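CD180 antigen (Mus musculus, PDB 3T6Q) may cooperate with MD-1 and TLR4 in the innate response of B cells to bacterial lipopolysaccharide, leading to NF-kappa-B activation. Local coordinates at residues I48-L62 against W71-L83. Residues are numbered along the deposited sequence; the frame is centred on the assembly and turned at random.
Sequences IQNTTFSRLINLTFL and WIHEDTFQSQHRL. With NAG (2-acetamido-2-deoxy-beta-D-glucopyranose), chain R.
With CG beside its backbone N (chi1 -85°) and the chain bent at chi2 (70°), Q80 curls its amide into the turns at F53-L59. Its NE2 bridges two backbone carbonyls there, L56 O at 2.8 Å and F53 O at 3.2 Å, both from above the carbonyl planes. L56 O lies in the Q80 amide plane. F53 O also accepts L56 N, from the opposite face of its plane, and one buried side chain thus ties the turns together. Beside it S79 OG gives a hydrogen bond of 2.8 Å to S54 O, in the carbonyl plane and on a lone pair. F53 and F77 lie side by side, pointing the same way; their rings are nearly parallel but slid apart, barely overlapping, with F53 CE1 3.6 Å from F77 CE2. L62 CD2 sits over the centre of one F53 face and at the edge of F77, while T76 CG2 covers a face of F77 and meets I48 CG1 and CD1. Near L83, T60 CG2 lies over one face of the R82 guanidinium, which also makes a long, weak ion pair with E36. Toward the glycan, Q78, extended beyond CG, donates NE2 to O7 of the NAG on N50 (2.9 Å, nearly straight at 168°), and a water joins N50 ND2, Q78 OE1 and the same O7. I48 and I72 form a parallel bridge, I48 N bonding W71 O and H73 N bonding I48 O. These are consecutive leucine-rich repeats of a solenoid: 71-72 lies between strands 47-48 and 95-96, F53 reaches the loop residue I27, and L62 and F77 pack on L86 of strand 85-87, next to strand 61-63, whose other neighbour is strand 37-39.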
loop_
_atom_site.group_PDB
_atom_site.type_symbol
_atom_site.label_atom_id
_atom_site.label_comp_id
_atom_site.label_asym_id
_atom_site.label_seq_id
_atom_site.Cartn_x
_atom_site.Cartn_y
_atom_site.Cartn_z
ATOM N N ILE A 48 11.278 -14.381 -9.758
ATOM C CA ILE A 48 12.709 -14.629 -9.736
ATOM C C ILE A 48 12.864 -15.875 -8.854
ATOM O O ILE A 48 12.032 -16.158 -7.934
ATOM C CB ILE A 48 13.550 -13.391 -9.270
ATOM C CG1 ILE A 48 13.101 -12.914 -7.851
ATOM C CG2 ILE A 48 13.382 -12.259 -10.287
ATOM C CD1 ILE A 48 13.913 -11.711 -7.316
ATOM N N GLN A 49 13.903 -16.644 -9.145
ATOM C CA GLN A 49 13.998 -17.982 -8.562
ATOM C C GLN A 49 15.484 -18.425 -8.679
ATOM O O GLN A 49 16.318 -17.652 -9.146
ATOM C CB GLN A 49 13.047 -18.948 -9.314
ATOM C CG GLN A 49 13.336 -19.112 -10.814
ATOM C CD GLN A 49 12.516 -18.191 -11.675
ATOM O OE1 GLN A 49 11.413 -17.779 -11.301
ATOM N NE2 GLN A 49 13.040 -17.854 -12.836
ATOM N N ASN A 50 15.788 -19.658 -8.280
ATOM C CA ASN A 50 17.175 -20.143 -8.168
ATOM C C ASN A 50 17.988 -20.044 -9.427
ATOM O O ASN A 50 19.200 -19.873 -9.359
ATOM C CB ASN A 50 17.222 -21.567 -7.588
ATOM C CG ASN A 50 16.691 -22.623 -8.565
ATOM O OD1 ASN A 50 15.733 -22.391 -9.303
ATOM N ND2 ASN A 50 17.337 -23.790 -8.576
ATOM N N THR A 51 17.334 -20.054 -10.587
ATOM C CA THR A 51 18.035 -19.959 -11.864
ATOM C C THR A 51 18.262 -18.529 -12.402
ATOM O O THR A 51 18.993 -18.323 -13.388
ATOM C CB THR A 51 17.268 -20.733 -12.945
ATOM O OG1 THR A 51 15.898 -20.324 -12.894
ATOM C CG2 THR A 51 17.336 -22.251 -12.675
ATOM N N THR A 52 17.624 -17.539 -11.795
ATOM C CA THR A 52 17.633 -16.199 -12.384
ATOM C C THR A 52 19.023 -15.555 -12.389
ATOM O O THR A 52 19.445 -14.955 -13.395
ATOM C CB THR A 52 16.662 -15.279 -11.619
ATOM O OG1 THR A 52 15.374 -15.920 -11.568
ATOM C CG2 THR A 52 16.596 -13.909 -12.309
ATOM N N PHE A 53 19.740 -15.681 -11.270
ATOM C CA PHE A 53 21.009 -14.932 -11.098
ATOM C C PHE A 53 22.237 -15.861 -10.916
ATOM O O PHE A 53 23.350 -15.379 -10.660
ATOM C CB PHE A 53 20.898 -13.989 -9.863
ATOM C CG PHE A 53 19.743 -12.982 -9.936
ATOM C CD1 PHE A 53 18.675 -13.070 -9.038
ATOM C CD2 PHE A 53 19.734 -11.952 -10.874
ATOM C CE1 PHE A 53 17.618 -12.173 -9.107
ATOM C CE2 PHE A 53 18.656 -11.030 -10.951
ATOM C CZ PHE A 53 17.612 -11.146 -10.066
ATOM N N SER A 54 22.035 -17.178 -11.006
ATOM C CA SER A 54 23.039 -18.130 -10.481
ATOM C C SER A 54 24.440 -18.040 -11.106
ATOM O O SER A 54 25.409 -18.385 -10.442
ATOM C CB SER A 54 22.523 -19.584 -10.482
ATOM O OG SER A 54 22.180 -19.957 -11.793
ATOM N N ARG A 55 24.578 -17.538 -12.333
ATOM C CA ARG A 55 25.936 -17.421 -12.872
ATOM C C ARG A 55 26.718 -16.158 -12.444
ATOM O O ARG A 55 27.944 -16.118 -12.573
ATOM C CB ARG A 55 25.947 -17.629 -14.387
ATOM C CG ARG A 55 25.430 -16.463 -15.164
ATOM C CD ARG A 55 25.651 -16.720 -16.632
ATOM N NE ARG A 55 25.137 -15.615 -17.412
ATOM C CZ ARG A 55 25.843 -14.545 -17.732
ATOM N NH1 ARG A 55 25.280 -13.584 -18.445
ATOM N NH2 ARG A 55 27.107 -14.444 -17.342
ATOM N N LEU A 56 26.017 -15.144 -11.906
ATOM C CA LEU A 56 26.636 -13.872 -11.493
ATOM C C LEU A 56 27.151 -13.970 -10.042
ATOM O O LEU A 56 26.602 -13.378 -9.082
ATOM C CB LEU A 56 25.657 -12.689 -11.699
ATOM C CG LEU A 56 25.173 -12.527 -13.135
ATOM C CD1 LEU A 56 24.288 -11.285 -13.292
ATOM C CD2 LEU A 56 26.324 -12.488 -14.153
ATOM N N ILE A 57 28.228 -14.741 -9.883
ATOM C CA ILE A 57 28.700 -15.119 -8.562
ATOM C C ILE A 57 29.403 -13.953 -7.834
ATOM O O ILE A 57 29.544 -13.978 -6.609
ATOM C CB ILE A 57 29.681 -16.325 -8.640
ATOM C CG1 ILE A 57 30.830 -16.008 -9.602
ATOM C CG2 ILE A 57 28.926 -17.615 -9.016
ATOM C CD1 ILE A 57 31.949 -17.038 -9.558
ATOM N N ASN A 58 29.862 -12.971 -8.603
ATOM C CA ASN A 58 30.653 -11.877 -8.050
ATOM C C ASN A 58 29.866 -10.568 -7.778
ATOM O O ASN A 58 30.489 -9.538 -7.515
ATOM C CB ASN A 58 31.825 -11.576 -8.981
ATOM C CG ASN A 58 33.046 -12.474 -8.715
ATOM O OD1 ASN A 58 33.009 -13.399 -7.920
ATOM N ND2 ASN A 58 34.148 -12.140 -9.351
ATOM N N LEU A 59 28.528 -10.599 -7.857
ATOM C CA LEU A 59 27.715 -9.386 -7.613
ATOM C C LEU A 59 27.959 -8.869 -6.209
ATOM O O LEU A 59 27.895 -9.647 -5.229
ATOM C CB LEU A 59 26.212 -9.667 -7.790
ATOM C CG LEU A 59 25.702 -9.912 -9.216
ATOM C CD1 LEU A 59 24.208 -10.230 -9.241
ATOM C CD2 LEU A 59 26.065 -8.749 -10.144
ATOM N N THR A 60 28.273 -7.575 -6.096
ATOM C CA THR A 60 28.262 -6.930 -4.772
ATOM C C THR A 60 27.079 -5.929 -4.620
ATOM O O THR A 60 26.693 -5.584 -3.512
ATOM C CB THR A 60 29.602 -6.192 -4.496
ATOM O OG1 THR A 60 29.741 -5.115 -5.418
ATOM C CG2 THR A 60 30.817 -7.159 -4.709
ATOM N N PHE A 61 26.534 -5.486 -5.742
ATOM C CA PHE A 61 25.437 -4.491 -5.804
ATOM C C PHE A 61 24.437 -4.987 -6.855
ATOM O O PHE A 61 24.797 -5.175 -8.008
ATOM C CB PHE A 61 25.991 -3.095 -6.237
ATOM C CG PHE A 61 24.917 -2.004 -6.359
ATOM C CD1 PHE A 61 24.224 -1.817 -7.560
ATOM C CD2 PHE A 61 24.582 -1.208 -5.264
ATOM C CE1 PHE A 61 23.242 -0.843 -7.681
ATOM C CE2 PHE A 61 23.589 -0.235 -5.371
ATOM C CZ PHE A 61 22.924 -0.058 -6.581
ATOM N N LEU A 62 23.176 -5.162 -6.480
ATOM C CA LEU A 62 22.154 -5.568 -7.447
ATOM C C LEU A 62 20.883 -4.719 -7.231
ATOM O O LEU A 62 20.282 -4.767 -6.183
ATOM C CB LEU A 62 21.829 -7.068 -7.241
ATOM C CG LEU A 62 20.687 -7.691 -8.082
ATOM C CD1 LEU A 62 21.001 -7.520 -9.541
ATOM C CD2 LEU A 62 20.477 -9.144 -7.682
ATOM N N TRP A 71 7.065 -12.634 -7.312
ATOM C CA TRP A 71 7.456 -13.820 -6.552
ATOM C C TRP A 71 8.951 -13.887 -6.376
ATOM O O TRP A 71 9.668 -13.764 -7.336
ATOM C CB TRP A 71 7.003 -15.115 -7.267
ATOM C CG TRP A 71 5.501 -15.182 -7.385
ATOM C CD1 TRP A 71 4.703 -14.737 -8.456
ATOM C CD2 TRP A 71 4.549 -15.631 -6.356
ATOM N NE1 TRP A 71 3.360 -14.935 -8.179
ATOM C CE2 TRP A 71 3.200 -15.452 -6.932
ATOM C CE3 TRP A 71 4.665 -16.138 -5.076
ATOM C CZ2 TRP A 71 2.057 -15.799 -6.233
ATOM C CZ3 TRP A 71 3.500 -16.489 -4.388
ATOM C CH2 TRP A 71 2.230 -16.320 -4.953
ATOM N N ILE A 72 9.404 -14.181 -5.161
ATOM C CA ILE A 72 10.848 -14.496 -4.926
ATOM C C ILE A 72 10.928 -15.900 -4.313
ATOM O O ILE A 72 10.617 -16.069 -3.131
ATOM C CB ILE A 72 11.516 -13.476 -3.964
ATOM C CG1 ILE A 72 11.192 -12.042 -4.414
ATOM C CG2 ILE A 72 13.048 -13.720 -3.899
ATOM C CD1 ILE A 72 11.910 -10.953 -3.581
ATOM N N HIS A 73 11.307 -16.883 -5.134
ATOM C CA HIS A 73 11.248 -18.304 -4.753
ATOM C C HIS A 73 12.510 -18.782 -4.069
ATOM O O HIS A 73 13.460 -18.008 -3.899
ATOM C CB HIS A 73 10.909 -19.196 -5.967
ATOM C CG HIS A 73 9.485 -19.007 -6.503
ATOM N ND1 HIS A 73 8.426 -18.765 -5.703
ATOM C CD2 HIS A 73 8.991 -19.036 -7.799
ATOM C CE1 HIS A 73 7.318 -18.613 -6.459
ATOM N NE2 HIS A 73 7.662 -18.800 -7.734
ATOM N N GLU A 74 12.515 -20.054 -3.659
ATOM C CA GLU A 74 13.635 -20.608 -2.866
ATOM C C GLU A 74 14.972 -20.348 -3.549
ATOM O O GLU A 74 15.072 -20.360 -4.769
ATOM C CB GLU A 74 13.431 -22.105 -2.557
ATOM C CG GLU A 74 13.442 -23.007 -3.781
ATOM C CD GLU A 74 12.658 -24.304 -3.598
ATOM O OE1 GLU A 74 12.740 -25.149 -4.511
ATOM O OE2 GLU A 74 11.951 -24.477 -2.582
ATOM N N ASP A 75 15.997 -20.046 -2.750
ATOM C CA ASP A 75 17.350 -19.862 -3.278
ATOM C C ASP A 75 17.510 -18.907 -4.459
ATOM O O ASP A 75 18.432 -19.064 -5.264
ATOM C CB ASP A 75 17.933 -21.247 -3.660
ATOM C CG ASP A 75 17.939 -22.219 -2.481
ATOM O OD1 ASP A 75 18.473 -21.849 -1.415
ATOM O OD2 ASP A 75 17.399 -23.346 -2.604
ATOM N N THR A 76 16.652 -17.876 -4.564
ATOM C CA THR A 76 16.810 -16.905 -5.651
ATOM C C THR A 76 18.250 -16.287 -5.730
ATOM O O THR A 76 18.802 -16.026 -6.838
ATOM C CB THR A 76 15.744 -15.770 -5.527
ATOM O OG1 THR A 76 14.430 -16.316 -5.784
ATOM C CG2 THR A 76 16.029 -14.675 -6.514
ATOM N N PHE A 77 18.824 -16.027 -4.564
ATOM C CA PHE A 77 20.126 -15.306 -4.471
ATOM C C PHE A 77 21.246 -16.250 -4.049
ATOM O O PHE A 77 22.235 -15.839 -3.410
ATOM C CB PHE A 77 19.989 -14.113 -3.514
ATOM C CG PHE A 77 18.993 -13.101 -4.016
ATOM C CD1 PHE A 77 17.755 -12.966 -3.405
ATOM C CD2 PHE A 77 19.272 -12.357 -5.169
ATOM C CE1 PHE A 77 16.816 -12.059 -3.915
ATOM C CE2 PHE A 77 18.341 -11.438 -5.669
ATOM C CZ PHE A 77 17.117 -11.304 -5.041
ATOM N N GLN A 78 21.090 -17.526 -4.422
ATOM C CA GLN A 78 21.998 -18.583 -3.918
ATOM C C GLN A 78 23.448 -18.329 -4.242
ATOM O O GLN A 78 24.291 -18.697 -3.450
ATOM C CB GLN A 78 21.594 -20.003 -4.420
ATOM C CG GLN A 78 21.658 -20.165 -5.924
ATOM C CD GLN A 78 21.155 -21.524 -6.382
ATOM O OE1 GLN A 78 20.660 -22.316 -5.580
ATOM N NE2 GLN A 78 21.275 -21.789 -7.673
ATOM N N SER A 79 23.756 -17.715 -5.397
ATOM C CA SER A 79 25.163 -17.548 -5.792
ATOM C C SER A 79 25.768 -16.198 -5.423
ATOM O O SER A 79 26.929 -15.914 -5.787
ATOM C CB SER A 79 25.359 -17.747 -7.293
ATOM O OG SER A 79 24.917 -19.020 -7.735
ATOM N N GLN A 80 24.984 -15.349 -4.747
ATOM C CA GLN A 80 25.391 -13.955 -4.454
ATOM C C GLN A 80 26.030 -13.885 -3.052
ATOM O O GLN A 80 25.607 -13.123 -2.183
ATOM C CB GLN A 80 24.157 -13.014 -4.563
ATOM C CG GLN A 80 23.878 -12.548 -5.984
ATOM C CD GLN A 80 23.358 -13.675 -6.861
ATOM O OE1 GLN A 80 22.266 -14.208 -6.609
ATOM N NE2 GLN A 80 24.099 -14.017 -7.899
ATOM N N HIS A 81 27.065 -14.696 -2.852
ATOM C CA HIS A 81 27.792 -14.801 -1.600
ATOM C C HIS A 81 28.462 -13.478 -1.253
ATOM O O HIS A 81 28.662 -13.168 -0.074
ATOM C CB HIS A 81 28.853 -15.938 -1.743
ATOM C CG HIS A 81 28.259 -17.360 -1.773
ATOM N ND1 HIS A 81 28.902 -18.436 -1.257
ATOM C CD2 HIS A 81 27.050 -17.844 -2.291
ATOM C CE1 HIS A 81 28.140 -19.549 -1.404
ATOM N NE2 HIS A 81 27.010 -19.192 -2.057
ATOM N N ARG A 82 28.811 -12.687 -2.278
ATOM C CA ARG A 82 29.536 -11.432 -2.051
ATOM C C ARG A 82 28.582 -10.199 -2.020
ATOM O O ARG A 82 29.021 -9.065 -1.961
ATOM C CB ARG A 82 30.663 -11.257 -3.073
ATOM C CG ARG A 82 31.718 -12.385 -3.058
ATOM C CD ARG A 82 33.127 -11.897 -3.411
ATOM N NE ARG A 82 33.153 -11.197 -4.699
ATOM C CZ ARG A 82 33.445 -9.903 -4.885
ATOM N NH1 ARG A 82 33.786 -9.109 -3.865
ATOM N NH2 ARG A 82 33.395 -9.397 -6.118
ATOM N N LEU A 83 27.274 -10.428 -2.035
ATOM C CA LEU A 83 26.312 -9.317 -2.192
ATOM C C LEU A 83 26.348 -8.375 -0.985
ATOM O O LEU A 83 26.233 -8.812 0.167
ATOM C CB LEU A 83 24.901 -9.876 -2.337
ATOM C CG LEU A 83 24.006 -9.385 -3.486
ATOM C CD1 LEU A 83 22.558 -9.412 -3.040
ATOM C CD2 LEU A 83 24.365 -8.077 -4.140
HETATM C C1 NAG R . 16.955 -24.898 -9.424
HETATM C C2 NAG R . 18.169 -25.724 -9.887
HETATM C C3 NAG R . 17.702 -27.051 -10.525
HETATM C C4 NAG R . 16.564 -27.749 -9.763
HETATM C C5 NAG R . 15.463 -26.720 -9.533
HETATM C C6 NAG R . 14.193 -27.239 -8.873
HETATM C C7 NAG R . 20.105 -24.220 -10.267
HETATM C C8 NAG R . 20.946 -23.445 -11.227
HETATM N N2 NAG R . 19.064 -24.940 -10.744
HETATM O O3 NAG R . 18.785 -27.941 -10.531
HETATM O O4 NAG R . 16.102 -28.879 -10.485
HETATM O O5 NAG R . 16.021 -25.714 -8.720
HETATM O O6 NAG R . 14.485 -27.572 -7.547
HETATM O O7 NAG R . 20.423 -24.161 -9.076
HETATM O O HOH W 1 19.670 -17.175 -8.916
HETATM O O HOH W 2 13.843 -21.279 -6.975
HETATM O O HOH W 3 19.150 -24.418 -6.634
HETATM O O HOH W 4 27.983 -12.391 -5.201
#